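Local coordinates for large terminase protein (Enterobacteria phage P22, PDB 4DKW) that works as the ATP-driven motor that translocates viral DNA into empty capsids and as the endonuclease that cuts the genome, the chain here being its nuclease domain, at residues E21-I29 / R183-K194. Sequence-based numbering, arbitrary orientation.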
loop_
_atom_site.group_PDB
_atom_site.type_symbol
_atom_site.label_atom_id
_atom_site.label_comp_id
_atom_site.label_asym_id
_atom_site.label_seq_id
_atom_site.Cartn_x
_atom_site.Cartn_y
_atom_site.Cartn_z
ATOM N N GLU A 21 -13.240 -13.303 -5.400
ATOM C CA GLU A 21 -12.209 -14.159 -4.821
ATOM C C GLU A 21 -10.970 -14.218 -5.706
ATOM O O GLU A 21 -11.066 -14.286 -6.936
ATOM C CB GLU A 21 -12.747 -15.567 -4.581
ATOM C CG GLU A 21 -13.655 -15.686 -3.382
ATOM C CD GLU A 21 -14.018 -17.126 -3.104
ATOM O OE1 GLU A 21 -13.326 -18.024 -3.639
ATOM O OE2 GLU A 21 -14.996 -17.359 -2.359
ATOM N N CYS A 22 -9.802 -14.200 -5.073
ATOM C CA CYS A 22 -8.540 -14.210 -5.810
ATOM C C CYS A 22 -8.331 -15.499 -6.610
ATOM O O CYS A 22 -8.258 -16.589 -6.032
ATOM C CB CYS A 22 -7.362 -14.018 -4.850
ATOM S SG CYS A 22 -5.821 -13.728 -5.705
ATOM N N PRO A 23 -8.231 -15.380 -7.946
ATOM C CA PRO A 23 -7.893 -16.549 -8.767
ATOM C C PRO A 23 -6.503 -17.090 -8.401
ATOM O O PRO A 23 -5.633 -16.336 -7.958
ATOM C CB PRO A 23 -7.898 -15.986 -10.194
ATOM C CG PRO A 23 -8.761 -14.766 -10.124
ATOM C CD PRO A 23 -8.492 -14.184 -8.765
ATOM N N ASP A 24 -6.320 -18.392 -8.583
ATOM C CA ASP A 24 -5.075 -19.082 -8.268
ATOM C C ASP A 24 -3.828 -18.463 -8.896
ATOM O O ASP A 24 -2.743 -18.517 -8.324
ATOM C CB ASP A 24 -5.173 -20.539 -8.730
ATOM C CG ASP A 24 -5.672 -21.462 -7.642
ATOM O OD1 ASP A 24 -6.013 -20.960 -6.551
ATOM O OD2 ASP A 24 -5.716 -22.691 -7.882
ATOM N N HIS A 25 -3.978 -17.899 -10.082
ATOM C CA HIS A 25 -2.848 -17.425 -10.860
ATOM C C HIS A 25 -2.543 -15.947 -10.632
ATOM O O HIS A 25 -1.615 -15.417 -11.232
ATOM C CB HIS A 25 -3.111 -17.652 -12.357
ATOM C CG HIS A 25 -4.436 -17.120 -12.811
ATOM N ND1 HIS A 25 -4.693 -16.665 -14.078
ATOM C CD2 HIS A 25 -5.574 -16.962 -12.163
ATOM C CE1 HIS A 25 -5.931 -16.252 -14.170
ATOM N NE2 HIS A 25 -6.501 -16.409 -13.021
ATOM N N PHE A 26 -3.318 -15.275 -9.785
ATOM C CA PHE A 26 -3.013 -13.880 -9.447
ATOM C C PHE A 26 -1.892 -13.886 -8.444
ATOM O O PHE A 26 -1.738 -14.848 -7.709
ATOM C CB PHE A 26 -4.208 -13.139 -8.831
ATOM C CG PHE A 26 -5.227 -12.651 -9.833
ATOM C CD1 PHE A 26 -5.289 -13.188 -11.111
ATOM C CD2 PHE A 26 -6.127 -11.657 -9.485
ATOM C CE1 PHE A 26 -6.229 -12.746 -12.010
ATOM C CE2 PHE A 26 -7.068 -11.213 -10.383
ATOM C CZ PHE A 26 -7.117 -11.751 -11.646
ATOM N N TYR A 27 -1.112 -12.811 -8.421
ATOM C CA TYR A 27 -0.071 -12.643 -7.418
ATOM C C TYR A 27 -0.542 -11.741 -6.278
ATOM O O TYR A 27 -1.390 -10.868 -6.473
ATOM C CB TYR A 27 1.197 -12.093 -8.060
ATOM C CG TYR A 27 1.886 -13.117 -8.919
ATOM C CD1 TYR A 27 3.097 -13.669 -8.529
ATOM C CD2 TYR A 27 1.312 -13.557 -10.106
ATOM C CE1 TYR A 27 3.730 -14.611 -9.303
ATOM C CE2 TYR A 27 1.935 -14.501 -10.889
ATOM C CZ TYR A 27 3.143 -15.026 -10.488
ATOM O OH TYR A 27 3.784 -15.967 -11.262
ATOM N N VAL A 28 0.001 -11.972 -5.087
ATOM C CA VAL A 28 -0.467 -11.305 -3.875
ATOM C C VAL A 28 0.701 -10.714 -3.093
ATOM O O VAL A 28 1.714 -11.376 -2.890
ATOM C CB VAL A 28 -1.236 -12.290 -2.945
ATOM C CG1 VAL A 28 -1.760 -11.562 -1.714
ATOM C CG2 VAL A 28 -2.384 -12.976 -3.692
ATOM N N ILE A 29 0.559 -9.463 -2.669
ATOM C CA ILE A 29 1.558 -8.818 -1.820
ATOM C C ILE A 29 0.873 -7.872 -0.839
ATOM O O ILE A 29 -0.152 -7.269 -1.149
ATOM C CB ILE A 29 2.659 -8.080 -2.647
ATOM C CG1 ILE A 29 3.832 -7.678 -1.751
ATOM C CG2 ILE A 29 2.099 -6.866 -3.398
ATOM C CD1 ILE A 29 4.953 -7.023 -2.480
ATOM N N ARG A 183 6.301 -5.197 -6.142
ATOM C CA ARG A 183 5.480 -6.232 -6.762
ATOM C C ARG A 183 6.278 -7.427 -7.282
ATOM O O ARG A 183 5.716 -8.505 -7.479
ATOM C CB ARG A 183 4.596 -5.642 -7.863
ATOM C CG ARG A 183 5.339 -5.092 -9.062
ATOM C CD ARG A 183 4.385 -4.356 -9.965
ATOM N NE ARG A 183 5.030 -3.843 -11.173
ATOM C CZ ARG A 183 5.760 -2.730 -11.220
ATOM N NH1 ARG A 183 5.959 -2.011 -10.123
ATOM N NH2 ARG A 183 6.298 -2.338 -12.366
ATOM N N ARG A 184 7.588 -7.256 -7.470
ATOM C CA ARG A 184 8.433 -8.377 -7.909
ATOM C C ARG A 184 8.528 -9.469 -6.836
ATOM O O ARG A 184 8.946 -10.594 -7.119
ATOM C CB ARG A 184 9.834 -7.901 -8.310
ATOM C CG ARG A 184 10.617 -7.204 -7.180
ATOM C CD ARG A 184 11.835 -6.455 -7.715
ATOM N NE ARG A 184 12.583 -5.775 -6.657
ATOM C CZ ARG A 184 12.244 -4.594 -6.146
ATOM N NH1 ARG A 184 11.159 -3.967 -6.590
ATOM N NH2 ARG A 184 12.981 -4.039 -5.185
ATOM N N PHE A 185 8.145 -9.121 -5.605
ATOM C CA PHE A 185 8.135 -10.063 -4.488
ATOM C C PHE A 185 6.755 -10.663 -4.202
ATOM O O PHE A 185 6.623 -11.535 -3.338
ATOM C CB PHE A 185 8.715 -9.426 -3.226
ATOM C CG PHE A 185 10.156 -9.053 -3.359
ATOM C CD1 PHE A 185 11.137 -10.029 -3.382
ATOM C CD2 PHE A 185 10.529 -7.728 -3.484
ATOM C CE1 PHE A 185 12.453 -9.691 -3.513
ATOM C CE2 PHE A 185 11.845 -7.392 -3.618
ATOM C CZ PHE A 185 12.828 -8.370 -3.620
ATOM N N ALA A 186 5.736 -10.195 -4.923
ATOM C CA ALA A 186 4.391 -10.756 -4.821
ATOM C C ALA A 186 4.419 -12.248 -5.140
ATOM O O ALA A 186 5.116 -12.688 -6.056
ATOM C CB ALA A 186 3.439 -10.019 -5.744
ATOM N N ARG A 187 3.667 -13.031 -4.376
ATOM C CA ARG A 187 3.664 -14.477 -4.553
ATOM C C ARG A 187 2.362 -14.963 -5.203
ATOM O O ARG A 187 1.285 -14.430 -4.935
ATOM C CB ARG A 187 3.897 -15.171 -3.209
ATOM C CG ARG A 187 2.750 -15.007 -2.216
ATOM C CD ARG A 187 3.066 -15.630 -0.857
ATOM N NE ARG A 187 3.547 -17.007 -0.951
ATOM C CZ ARG A 187 3.633 -17.842 0.082
ATOM N NH1 ARG A 187 3.256 -17.452 1.293
ATOM N NH2 ARG A 187 4.085 -19.075 -0.099
ATOM N N MET A 188 2.462 -15.966 -6.072
ATOM C CA MET A 188 1.280 -16.494 -6.746
ATOM C C MET A 188 0.316 -17.115 -5.746
ATOM O O MET A 188 0.726 -17.876 -4.877
ATOM C CB MET A 188 1.668 -17.524 -7.801
ATOM C CG MET A 188 0.502 -17.940 -8.663
ATOM S SD MET A 188 0.990 -19.103 -9.929
ATOM C CE MET A 188 0.952 -18.070 -11.384
ATOM N N MET A 189 -0.964 -16.775 -5.870
ATOM C CA MET A 189 -1.996 -17.225 -4.940
ATOM C C MET A 189 -1.971 -18.735 -4.683
ATOM O O MET A 189 -2.058 -19.165 -3.541
ATOM C CB MET A 189 -3.379 -16.792 -5.435
ATOM C CG MET A 189 -4.534 -17.220 -4.544
ATOM S SD MET A 189 -4.556 -16.465 -2.918
ATOM C CE MET A 189 -6.105 -17.098 -2.288
ATOM N N ARG A 190 -1.836 -19.539 -5.732
ATOM C CA ARG A 190 -1.827 -20.989 -5.545
ATOM C C ARG A 190 -0.588 -21.550 -4.856
ATOM O O ARG A 190 -0.611 -22.651 -4.302
ATOM C CB ARG A 190 -2.095 -21.731 -6.852
ATOM C CG ARG A 190 -1.143 -21.386 -7.976
ATOM C CD ARG A 190 -1.027 -22.550 -8.946
ATOM N NE ARG A 190 0.262 -23.216 -8.773
ATOM C CZ ARG A 190 0.612 -24.367 -9.344
ATOM N NH1 ARG A 190 -0.237 -25.019 -10.131
ATOM N NH2 ARG A 190 1.817 -24.871 -9.110
ATOM N N ASP A 191 0.507 -20.808 -4.892
ATOM C CA ASP A 191 1.742 -21.233 -4.214
ATOM C C ASP A 191 1.749 -20.787 -2.747
ATOM O O ASP A 191 2.524 -21.314 -1.955
ATOM C CB ASP A 191 2.963 -20.637 -4.919
ATOM C CG ASP A 191 3.181 -21.217 -6.303
ATOM O OD1 ASP A 191 2.635 -22.318 -6.586
ATOM O OD2 ASP A 191 3.897 -20.574 -7.105
ATOM N N ILE A 192 0.884 -19.832 -2.389
ATOM C CA ILE A 192 0.809 -19.347 -1.016
ATOM C C ILE A 192 0.524 -20.520 -0.109
ATOM O O ILE A 192 1.424 -21.052 0.522
ATOM C CB ILE A 192 -0.309 -18.302 -0.810
ATOM C CG1 ILE A 192 -0.102 -17.100 -1.721
ATOM C CG2 ILE A 192 -0.330 -17.851 0.637
ATOM C CD1 ILE A 192 -1.205 -16.068 -1.617
ATOM N N ARG A 193 -0.741 -20.921 -0.077
ATOM C CA ARG A 193 -1.180 -22.160 0.543
ATOM C C ARG A 193 -2.604 -22.297 0.046
ATOM O O ARG A 193 -3.494 -21.579 0.493
ATOM C CB ARG A 193 -1.115 -22.074 2.077
ATOM C CG ARG A 193 -0.427 -23.267 2.761
ATOM C CD ARG A 193 1.106 -23.241 2.610
ATOM N NE ARG A 193 1.712 -22.021 3.157
ATOM C CZ ARG A 193 2.955 -21.612 2.901
ATOM N NH1 ARG A 193 3.735 -22.314 2.095
ATOM N NH2 ARG A 193 3.415 -20.490 3.434
ATOM N N LYS A 194 -2.803 -23.191 -0.917
ATOM C CA LYS A 194 -4.073 -23.291 -1.618
ATOM C C LYS A 194 -4.173 -24.603 -2.382
ATOM O O LYS A 194 -4.128 -24.616 -3.610
ATOM C CB LYS A 194 -4.236 -22.117 -2.588
ATOM C CG LYS A 194 -5.561 -21.389 -2.481
ATOM C CD LYS A 194 -6.521 -21.854 -3.560
ATOM C CE LYS A 194 -7.851 -21.139 -3.451
ATOM N NZ LYS A 194 -8.589 -21.173 -4.743
#
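The Y27 ring takes M188 over one face and the A186 carbonyl at its edge. CB of M188 stands 4.0 Å from the ring centroid, 17° off the normal, a CH-pi contact, while A186 O lies 3.3 Å from Y27 CD1 near the ring plane. K49 adds a cation-pi contact to the same ring. The M188 sulfur sits obliquely, a Met-aromatic contact, and the bend at chi3 (-106°) carries its CE to 3.5 Å from Y27 OH.

All this rides on an antiparallel pair in the RNase H-like nuclease fold, where the short strand 187-188, near the end of the modelled chain, lines up against the start of strand 27-33, whose other backbone side pairs with strand 40-48. V28 and R187 form the hydrogen-bonded pair, exchanging two backbone bonds; Y27 and M188 form the non-hydrogen-bonded one. M189 N then hydrogen-bonds to F26 O at 2.8 Å.

On the other face of the sheet from Y27 and M188, V28 CG2 packs against I192 CD1, with I81 touching both side chains, and the R187 guanidinium turns one face to I192 CA and gives a hydrogen bond from NH1 to K80 O. The M189 chain, bent at chi2, brings its sulfur against both C22 SG and V28 CG2.

Beyond the strands, the type I turn from P23 to F26 meets a loosely formed helical turn at about 189-193. D24 O accepts a hydrogen bond from R190 N. At the carboxylate, K194 NZ approaches D24 OD1 from the syn side, 3.2 Å away and 34° out of plane, a salt bridge made by a poorly ordered lysine.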